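Local coordinates for protein fimbrial subunit CupB6 (Pseudomonas aeruginosa, PDB 5CYL) that probably mediates adhesion at the tip of a chaperone-usher fimbria and may thereby contribute to biofilm formation, at residues N9-N14 with F44-P49; G62-V67 with I99-Q104; S149-L154 with S187-A192; A156-K161 with T179-K184. All blocks are in the same frame, centred on the assembly; numbering follows the deposited sequence.

All four contacts lie in the N-terminal lobe of the elongated chain and illustrate how a beta-sandwich is closed by strands, loops and one disulfide. Contact 1 belongs to the six-stranded sheet; contacts 2, 3 and 4 all reach the opposing four-stranded one. The Cys10-Cys182 disulfide ties contact 1 to contact 4, whose centres are about 11 Å apart. Contacts 2 and 3, with centres about 10 Å apart, meet where strands 56-65 and 151-160 run together. Contacts 3 and 4 share strand 151-160 but lie about 21 Å apart, centre to centre. Phe12 of contact 1 also packs against Leu154 of contact 3, across the sandwich interior.

Contact 1 (N9-N14 with F44-P49); sequences NCSFDN and FLNYKP
Ser11 with Asn46 and Asp13 with Phe44 form the hydrogen-bonded pairs of an antiparallel ladder, Phe12 with Leu45 the non-hydrogen-bonded pair between them, and the axes of strands 10-14 and 44-49 approach to 4.7 Å at 156°. Both bonded pairs are doubled: Asn46 N reaches Ser11 O at 2.9 Å while Ser11 N returns to Asn46 O, and Phe44 N gives to Asp13 O at 2.7 Å while Asp13 N returns to Phe44 O. Residues alternate between the two faces. On the face of Phe12 and Leu45, a CH-pi contact sets methyl CD1 of Leu45 over the middle of the Phe12 ring, 4.0 Å from the centroid and 9° off the normal. Leu45 gets there with CG anti to its backbone N (chi1 -173°), which brings the branch over the neighbouring strand. Beyond this pair, SG of Cys10, disulfide-bonded to Cys182, rests against CB of Tyr47 at 3.9 Å. The other face is mostly polar, with the Phe44 ring at one end. There a weak bond of 3.4 Å runs from Asn46 ND2 to Asp13 OD2, and the same carboxylate oxygen takes a second weak bond from Ser11 OG; the Asp13 and Asn46 side chains lie nearly perpendicular. Asn46 OD1 is engaged separately by Ser118 OG, on the far side of strand 44-49. The apolar face looks into the sandwich, where Phe12 and Leu45 meet Ala156 of strand 151-160 and Phe12 meets the ring of Tyr186, while strand 118-129 continues the sheet beyond Leu45.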
# COMPACT_ATOMS: atom_id res chain seq x y z
N ASN A 9 32.98 27.20 6.91
CA ASN A 9 32.21 27.09 5.67
C ASN A 9 31.65 25.70 5.37
O ASN A 9 31.81 25.19 4.26
CB ASN A 9 33.04 27.58 4.48
CG ASN A 9 33.67 28.93 4.74
OD1 ASN A 9 34.82 29.17 4.38
ND2 ASN A 9 32.92 29.83 5.37
N CYS A 10 31.02 25.09 6.36
CA CYS A 10 30.51 23.73 6.22
C CYS A 10 29.47 23.62 5.14
O CYS A 10 28.72 24.55 4.90
CB CYS A 10 29.89 23.27 7.51
SG CYS A 10 31.16 22.69 8.66
N SER A 11 29.45 22.49 4.46
CA SER A 11 28.39 22.20 3.51
C SER A 11 28.17 20.69 3.45
O SER A 11 29.10 19.88 3.65
CB SER A 11 28.71 22.76 2.13
OG SER A 11 29.47 21.84 1.39
N PHE A 12 26.94 20.30 3.16
CA PHE A 12 26.60 18.88 3.10
C PHE A 12 26.35 18.53 1.66
O PHE A 12 25.65 19.28 1.00
CB PHE A 12 25.34 18.65 3.89
CG PHE A 12 25.55 18.46 5.35
CD1 PHE A 12 26.00 17.23 5.84
CD2 PHE A 12 25.17 19.44 6.26
CE1 PHE A 12 26.15 17.03 7.21
CE2 PHE A 12 25.31 19.26 7.63
CZ PHE A 12 25.79 18.04 8.11
N ASP A 13 26.90 17.43 1.15
CA ASP A 13 26.67 17.07 -0.26
C ASP A 13 26.40 15.60 -0.46
O ASP A 13 26.92 14.78 0.27
CB ASP A 13 27.85 17.50 -1.12
CG ASP A 13 28.01 19.03 -1.20
OD1 ASP A 13 27.14 19.72 -1.77
OD2 ASP A 13 29.03 19.54 -0.73
N ASN A 14 25.60 15.30 -1.47
CA ASN A 14 25.12 13.92 -1.73
C ASN A 14 26.21 12.97 -2.15
O ASN A 14 27.09 13.36 -2.92
CB ASN A 14 24.06 13.94 -2.83
CG ASN A 14 22.74 14.57 -2.39
OD1 ASN A 14 22.46 14.73 -1.19
ND2 ASN A 14 21.91 14.91 -3.36
N PHE A 44 28.50 13.67 2.15
CA PHE A 44 29.83 14.27 2.32
C PHE A 44 29.72 15.56 3.12
O PHE A 44 28.92 16.47 2.79
CB PHE A 44 30.44 14.57 0.97
CG PHE A 44 30.91 13.36 0.24
CD1 PHE A 44 31.87 12.52 0.79
CD2 PHE A 44 30.45 13.09 -1.05
CE1 PHE A 44 32.34 11.43 0.07
CE2 PHE A 44 30.91 11.99 -1.77
CZ PHE A 44 31.85 11.15 -1.20
N LEU A 45 30.52 15.66 4.17
CA LEU A 45 30.63 16.91 4.89
C LEU A 45 31.95 17.65 4.53
O LEU A 45 33.03 17.16 4.77
CB LEU A 45 30.48 16.68 6.39
CG LEU A 45 30.42 17.92 7.29
CD1 LEU A 45 29.56 19.06 6.75
CD2 LEU A 45 29.92 17.49 8.68
N ASN A 46 31.82 18.83 3.93
CA ASN A 46 32.98 19.60 3.49
C ASN A 46 33.12 20.92 4.22
O ASN A 46 32.14 21.64 4.49
CB ASN A 46 32.92 19.79 1.98
CG ASN A 46 32.84 18.47 1.26
OD1 ASN A 46 33.46 17.52 1.68
ND2 ASN A 46 32.05 18.40 0.19
N TYR A 47 34.36 21.20 4.58
CA TYR A 47 34.69 22.41 5.33
C TYR A 47 36.11 22.74 4.99
O TYR A 47 36.85 21.88 4.52
CB TYR A 47 34.57 22.14 6.82
CG TYR A 47 35.50 21.03 7.29
CD1 TYR A 47 35.29 19.72 6.90
CD2 TYR A 47 36.58 21.29 8.11
CE1 TYR A 47 36.12 18.69 7.32
CE2 TYR A 47 37.42 20.27 8.54
CZ TYR A 47 37.18 18.98 8.14
OH TYR A 47 37.99 17.96 8.56
N LYS A 48 36.48 23.98 5.20
CA LYS A 48 37.87 24.38 4.93
C LYS A 48 38.60 24.43 6.24
O LYS A 48 38.05 25.06 7.17
CB LYS A 48 37.97 25.73 4.26
N PRO A 49 39.77 23.76 6.34
CA PRO A 49 40.40 23.88 7.63
C PRO A 49 41.17 25.19 7.74
O PRO A 49 41.58 25.79 6.74
CB PRO A 49 41.36 22.67 7.69
CG PRO A 49 41.10 21.85 6.47
CD PRO A 49 40.52 22.81 5.48

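Contact 2 (G62-V67 with I99-Q104); sequences GNWSGV and IPVDNQ
Trp64 lays its CB against methyl CG2 of Val101, 3.7 Å away, and its indole continues past Ile99, with CD1 4.0 Å from CG2 of that residue. The carbonyl oxygen of Ile99 lies in the plane of the indole, at its edge. A water joins the two there: it accepts a bond of 3.0 Å from Trp64 NE1 and gives a weak one to Ile99 O, so the indole nitrogen is satisfied through the solvent molecule. The backbone of Trp64 is held too, its N donating to Pro100 O at 2.9 Å. One residue earlier, Ile99 CG2 packs beside the peptide joining Gly62 to Asn63. Asn63 has CG between its backbone N and carbonyl carbon (chi1 73°), which swings the amide toward the loop, and ND2 bonds Asp102 O at 3.0 Å. That donor sits 41° above the carbonyl plane, away from either lone pair. The other amide atom, OD1, accepts from Asn153 ND2 on the adjacent strand, so one side chain bridges the loop and strand 151-160. Segment 99-104 carries the chain from strand 96-98 of the six-stranded sheet to strand 106-112 of the four-stranded one, lying along strand 56-65 on the way: a crossover between the two layers of a beta-sandwich.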
# COMPACT_ATOMS: atom_id res chain seq x y z
N GLY A 62 21.23 16.73 14.92
CA GLY A 62 19.97 16.67 14.17
C GLY A 62 18.78 16.97 15.04
O GLY A 62 18.81 16.77 16.23
N ASN A 63 17.73 17.50 14.44
CA ASN A 63 16.43 17.50 15.10
C ASN A 63 15.34 17.75 14.07
O ASN A 63 15.60 18.27 13.00
CB ASN A 63 16.37 18.56 16.18
CG ASN A 63 16.29 19.95 15.61
OD1 ASN A 63 16.82 20.25 14.55
ND2 ASN A 63 15.61 20.82 16.32
N TRP A 64 14.12 17.37 14.41
CA TRP A 64 12.96 17.59 13.56
C TRP A 64 12.25 18.79 14.16
O TRP A 64 11.94 18.82 15.36
CB TRP A 64 12.00 16.40 13.57
CG TRP A 64 12.36 15.28 12.67
CD1 TRP A 64 13.02 14.15 13.02
CD2 TRP A 64 12.06 15.15 11.28
NE1 TRP A 64 13.19 13.33 11.91
CE2 TRP A 64 12.58 13.91 10.84
CE3 TRP A 64 11.39 15.94 10.36
CZ2 TRP A 64 12.49 13.48 9.53
CZ3 TRP A 64 11.28 15.48 9.04
CH2 TRP A 64 11.84 14.28 8.65
N SER A 65 11.97 19.78 13.33
CA SER A 65 11.15 20.92 13.79
C SER A 65 9.89 21.02 12.95
O SER A 65 9.73 20.37 11.91
CB SER A 65 11.93 22.23 13.73
OG SER A 65 12.54 22.35 12.47
N GLY A 66 8.95 21.84 13.42
CA GLY A 66 7.70 22.05 12.68
C GLY A 66 6.60 21.11 13.11
O GLY A 66 5.50 21.12 12.57
N VAL A 67 6.93 20.29 14.10
CA VAL A 67 5.98 19.47 14.83
C VAL A 67 6.48 19.38 16.28
O VAL A 67 7.66 19.20 16.51
CB VAL A 67 5.82 18.06 14.23
CG1 VAL A 67 4.95 17.20 15.12
CG2 VAL A 67 5.25 18.14 12.82
N ILE A 99 17.32 10.72 15.02
CA ILE A 99 17.20 12.17 15.11
C ILE A 99 15.90 12.41 15.84
O ILE A 99 14.90 11.84 15.47
CB ILE A 99 17.21 12.81 13.73
CG1 ILE A 99 18.54 12.47 13.01
CG2 ILE A 99 16.97 14.32 13.83
CD1 ILE A 99 18.51 12.67 11.53
N PRO A 100 15.92 13.22 16.89
CA PRO A 100 14.69 13.37 17.66
C PRO A 100 13.80 14.48 17.18
O PRO A 100 14.25 15.37 16.44
CB PRO A 100 15.19 13.73 19.06
CG PRO A 100 16.47 14.46 18.82
CD PRO A 100 17.06 13.88 17.55
N VAL A 101 12.56 14.48 17.62
CA VAL A 101 11.70 15.64 17.42
C VAL A 101 11.81 16.48 18.69
O VAL A 101 11.30 16.10 19.72
CB VAL A 101 10.25 15.22 17.18
CG1 VAL A 101 9.38 16.46 17.03
CG2 VAL A 101 10.12 14.32 15.95
N ASP A 102 12.54 17.58 18.61
CA ASP A 102 12.74 18.48 19.75
C ASP A 102 12.96 19.90 19.23
O ASP A 102 13.20 20.09 18.03
CB ASP A 102 13.90 17.97 20.61
CG ASP A 102 13.97 18.64 21.97
OD1 ASP A 102 12.94 19.15 22.47
OD2 ASP A 102 15.06 18.70 22.54
N ASN A 103 12.85 20.91 20.08
CA ASN A 103 13.01 22.27 19.60
C ASN A 103 14.47 22.57 19.32
O ASN A 103 14.77 23.47 18.56
CB ASN A 103 12.41 23.28 20.57
CG ASN A 103 12.72 22.95 22.01
OD1 ASN A 103 12.59 21.80 22.42
ND2 ASN A 103 13.16 23.95 22.78
N GLN A 104 15.36 21.79 19.91
CA GLN A 104 16.78 22.05 19.84
C GLN A 104 17.47 20.89 19.20
O GLN A 104 17.06 19.75 19.44
CB GLN A 104 17.34 22.27 21.23
CG GLN A 104 17.26 23.71 21.65
CD GLN A 104 17.91 23.91 22.98
OE1 GLN A 104 18.95 24.54 23.07
NE2 GLN A 104 17.34 23.30 24.01
O HOH W 1 13.76 10.50 12.65

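Contact 3 (S149-L154 with S187-A192); sequences SATLNL and SLIGPA
Leu152 and Leu188 exchange two backbone bonds, each 2.7 Å: Leu152 N to Leu188 O and Leu188 N to Leu152 O, the mark of an antiparallel hydrogen-bonded pair. The two leucine side chains run together, and Leu152 CD2 is 4.1 Å from Leu188 CD1. On the opposite face, Ser187 OG donates to Asn153 OD1 at 2.8 Å, meeting a lone pair in the plane of the amide carbonyl. With chi1 near -45° the Asn153 amide swings toward strand 187-189. A second shell fixes the rotation of that amide: its ND2, shared with Asn63 OD1, gives a hydrogen bond to Ser65 OG, which is also bonded to Thr151 OG1. The amide group is therefore held from strand 56-65 as well as from strand 187-189. Past the ladder, Gly190 takes up a positive phi at the N-cap of helix 191-194, and Ala192 N bonds back to Ile189 O at 3.2 Å. Strand 185-189 is the outermost member of the four-stranded sheet within the chain; strand 151-160 separates it from 56-65, and Ile196, after the short helix, packs on both Leu188 and Leu154.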
# COMPACT_ATOMS: atom_id res chain seq x y z
N SER A 149 4.18 20.50 8.03
CA SER A 149 5.29 21.44 7.91
C SER A 149 6.57 20.97 8.59
O SER A 149 7.52 21.74 8.72
CB SER A 149 4.87 22.80 8.46
OG SER A 149 4.45 22.70 9.80
N ALA A 150 6.60 19.72 9.02
CA ALA A 150 7.77 19.21 9.72
C ALA A 150 9.03 19.28 8.84
O ALA A 150 9.01 18.91 7.67
CB ALA A 150 7.54 17.77 10.17
N THR A 151 10.11 19.77 9.44
CA THR A 151 11.37 19.95 8.73
C THR A 151 12.53 19.24 9.42
O THR A 151 12.64 19.26 10.64
CB THR A 151 11.73 21.44 8.51
OG1 THR A 151 11.64 22.13 9.75
CG2 THR A 151 10.78 22.08 7.54
N LEU A 152 13.37 18.59 8.62
CA LEU A 152 14.56 17.89 9.10
C LEU A 152 15.82 18.78 9.09
O LEU A 152 16.28 19.18 8.01
CB LEU A 152 14.82 16.64 8.23
CG LEU A 152 16.10 15.85 8.62
CD1 LEU A 152 15.91 15.33 10.04
CD2 LEU A 152 16.46 14.73 7.64
N ASN A 153 16.40 19.04 10.26
CA ASN A 153 17.59 19.89 10.35
C ASN A 153 18.85 19.12 10.73
O ASN A 153 18.89 18.46 11.76
CB ASN A 153 17.37 21.00 11.35
CG ASN A 153 16.03 21.67 11.17
OD1 ASN A 153 15.83 22.49 10.26
ND2 ASN A 153 15.11 21.35 12.04
N LEU A 154 19.84 19.19 9.86
CA LEU A 154 21.15 18.63 10.15
C LEU A 154 22.09 19.77 10.49
O LEU A 154 22.20 20.73 9.75
CB LEU A 154 21.67 17.85 8.94
CG LEU A 154 20.72 16.77 8.42
CD1 LEU A 154 21.34 15.99 7.27
CD2 LEU A 154 20.33 15.81 9.54
N SER A 187 18.58 22.55 6.46
CA SER A 187 17.18 22.21 6.71
C SER A 187 16.51 21.60 5.48
O SER A 187 16.60 22.13 4.39
CB SER A 187 16.41 23.43 7.18
OG SER A 187 17.06 24.02 8.28
N LEU A 188 15.86 20.47 5.69
CA LEU A 188 15.15 19.77 4.61
C LEU A 188 13.66 19.75 4.91
O LEU A 188 13.24 19.39 6.00
CB LEU A 188 15.68 18.34 4.45
CG LEU A 188 17.13 18.20 4.00
CD1 LEU A 188 17.64 16.81 4.31
CD2 LEU A 188 17.25 18.46 2.51
N ILE A 189 12.87 20.14 3.92
CA ILE A 189 11.42 20.21 4.08
C ILE A 189 10.69 19.32 3.08
O ILE A 189 11.06 19.27 1.90
CB ILE A 189 10.91 21.65 3.95
CG1 ILE A 189 11.94 22.64 4.48
CG2 ILE A 189 9.60 21.83 4.70
CD1 ILE A 189 11.50 24.08 4.49
N GLY A 190 9.67 18.64 3.55
CA GLY A 190 8.82 17.82 2.69
C GLY A 190 9.54 16.71 1.96
O GLY A 190 10.19 15.87 2.62
N PRO A 191 9.39 16.68 0.57
CA PRO A 191 10.04 15.51 -0.05
C PRO A 191 11.55 15.48 0.13
O PRO A 191 12.15 14.42 0.06
CB PRO A 191 9.68 15.64 -1.54
CG PRO A 191 9.45 17.09 -1.74
CD PRO A 191 8.71 17.49 -0.50
N ALA A 192 12.15 16.64 0.34
CA ALA A 192 13.60 16.75 0.51
C ALA A 192 14.12 15.93 1.70
O ALA A 192 15.16 15.30 1.61
CB ALA A 192 14.03 18.20 0.65

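Contact 4 (A156-K161 with T179-K184); sequences AVDRLK and TGVCRK
The planes of the Arg183 guanidinium and the Asp158 carboxylate are 38° apart, and as modelled CB of Val181 lies over one guanidinium face with the backbone N of Asp158 at its edge, in plane. The salt bridge between the two is long, 3.9 Å from Arg183 NH2 to Asp158 OD1, and the exact place of the guanidinium is doubtful, since the model sets NH2 and CZ too close to neighbours. Each group has a further partner: Arg183 NH1 forms a salt bridge with Asp175, and Asp158 OD2 accepts from Ala7 N of strand 6-22. The carbonyl of Cys182 takes two bonds, of which the one from the backbone is the firmer. Asp158 N reaches Cys182 O at 3.1 Å, on a lone pair. Arg183 NE, folded back by bends at chi2 and chi3, gives as modelled to Cys182 O at 3.1 Å from 61° above the carbonyl plane. Val157 adds a CA-H...O contact of 3.3 Å from its CA to Cys182 O. Segment 179-184 thus runs beside the end of strand 151-160 before strand 185-189 takes up regular antiparallel pairing, a loop flanking the edge of a beta-sandwich. The Cys182 side chain points toward the strand, its CB 3.5 Å from Ala156 O, and its sulfur continues to Cys10. Asp158, with CG anti to its backbone N (chi1 175°), rests its CB against CG1 of Val181 in the model. On the strand's other flank, Val157 and Arg159 make backbone bonds to Val59 and Glu57 of strand 56-65.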
# COMPACT_ATOMS: atom_id res chain seq x y z
N ALA A 156 26.03 20.76 11.20
CA ALA A 156 27.50 20.58 11.42
C ALA A 156 28.04 21.76 12.20
O ALA A 156 28.03 22.87 11.70
CB ALA A 156 28.24 20.45 10.12
N VAL A 157 28.51 21.54 13.42
CA VAL A 157 28.93 22.65 14.30
C VAL A 157 30.34 22.44 14.85
O VAL A 157 30.65 21.39 15.45
CB VAL A 157 27.94 22.84 15.47
CG1 VAL A 157 28.38 23.97 16.40
CG2 VAL A 157 26.54 23.11 14.96
N ASP A 158 31.20 23.44 14.63
CA ASP A 158 32.57 23.39 15.14
C ASP A 158 32.56 23.71 16.63
O ASP A 158 31.93 24.68 17.05
CB ASP A 158 33.48 24.35 14.35
CG ASP A 158 34.90 24.43 14.94
OD1 ASP A 158 35.10 25.10 15.98
OD2 ASP A 158 35.83 23.84 14.35
N ARG A 159 33.27 22.89 17.40
CA ARG A 159 33.40 23.09 18.86
C ARG A 159 34.76 22.64 19.41
O ARG A 159 35.45 21.84 18.77
CB ARG A 159 32.27 22.32 19.57
CG ARG A 159 30.88 22.80 19.20
CD ARG A 159 30.33 23.79 20.21
NE ARG A 159 30.05 22.97 21.39
CZ ARG A 159 29.62 23.43 22.54
NH1 ARG A 159 29.42 24.73 22.69
NH2 ARG A 159 29.37 22.59 23.53
N LEU A 160 35.15 23.14 20.58
CA LEU A 160 36.40 22.66 21.23
C LEU A 160 36.25 21.18 21.55
O LEU A 160 35.18 20.78 21.97
CB LEU A 160 36.74 23.45 22.49
CG LEU A 160 37.07 24.95 22.34
CD1 LEU A 160 37.43 25.55 23.70
CD2 LEU A 160 38.15 25.26 21.31
N LYS A 161 37.31 20.40 21.30
CA LYS A 161 37.28 18.93 21.36
C LYS A 161 36.81 18.44 22.72
O LYS A 161 37.36 18.82 23.74
CB LYS A 161 38.67 18.37 21.12
CG LYS A 161 38.72 17.09 20.31
CD LYS A 161 39.93 16.28 20.76
CE LYS A 161 40.50 15.38 19.66
NZ LYS A 161 41.15 14.12 20.16
N THR A 179 35.90 34.05 11.37
CA THR A 179 34.77 34.36 10.51
C THR A 179 34.42 33.25 9.54
O THR A 179 35.26 32.81 8.76
CB THR A 179 35.20 35.61 9.72
OG1 THR A 179 35.49 36.67 10.64
CG2 THR A 179 34.10 36.06 8.79
N GLY A 180 33.19 32.77 9.61
CA GLY A 180 32.81 31.54 8.88
C GLY A 180 32.84 30.22 9.66
O GLY A 180 32.76 29.13 9.06
N VAL A 181 32.96 30.28 10.98
CA VAL A 181 32.89 29.07 11.80
C VAL A 181 31.62 28.34 11.45
O VAL A 181 30.61 28.97 11.21
CB VAL A 181 32.78 29.37 13.30
CG1 VAL A 181 32.67 28.08 14.06
CG2 VAL A 181 33.98 30.10 13.80
N CYS A 182 31.69 27.01 11.45
CA CYS A 182 30.53 26.14 11.19
C CYS A 182 29.42 26.30 12.26
O CYS A 182 29.55 25.72 13.35
CB CYS A 182 30.97 24.66 11.10
SG CYS A 182 31.94 24.31 9.63
N ARG A 183 28.32 26.99 11.95
CA ARG A 183 27.21 27.11 12.91
C ARG A 183 25.79 27.01 12.34
O ARG A 183 24.84 26.86 13.10
CB ARG A 183 27.27 28.44 13.68
CG ARG A 183 28.61 29.07 13.92
CD ARG A 183 29.03 29.04 15.37
NE ARG A 183 29.93 27.92 15.57
CZ ARG A 183 30.95 27.93 16.40
NH1 ARG A 183 31.22 29.02 17.12
NH2 ARG A 183 31.70 26.85 16.50
N LYS A 184 25.61 27.16 11.03
CA LYS A 184 24.26 27.31 10.44
C LYS A 184 23.71 25.91 10.10
O LYS A 184 24.48 24.98 9.80
CB LYS A 184 24.25 28.30 9.26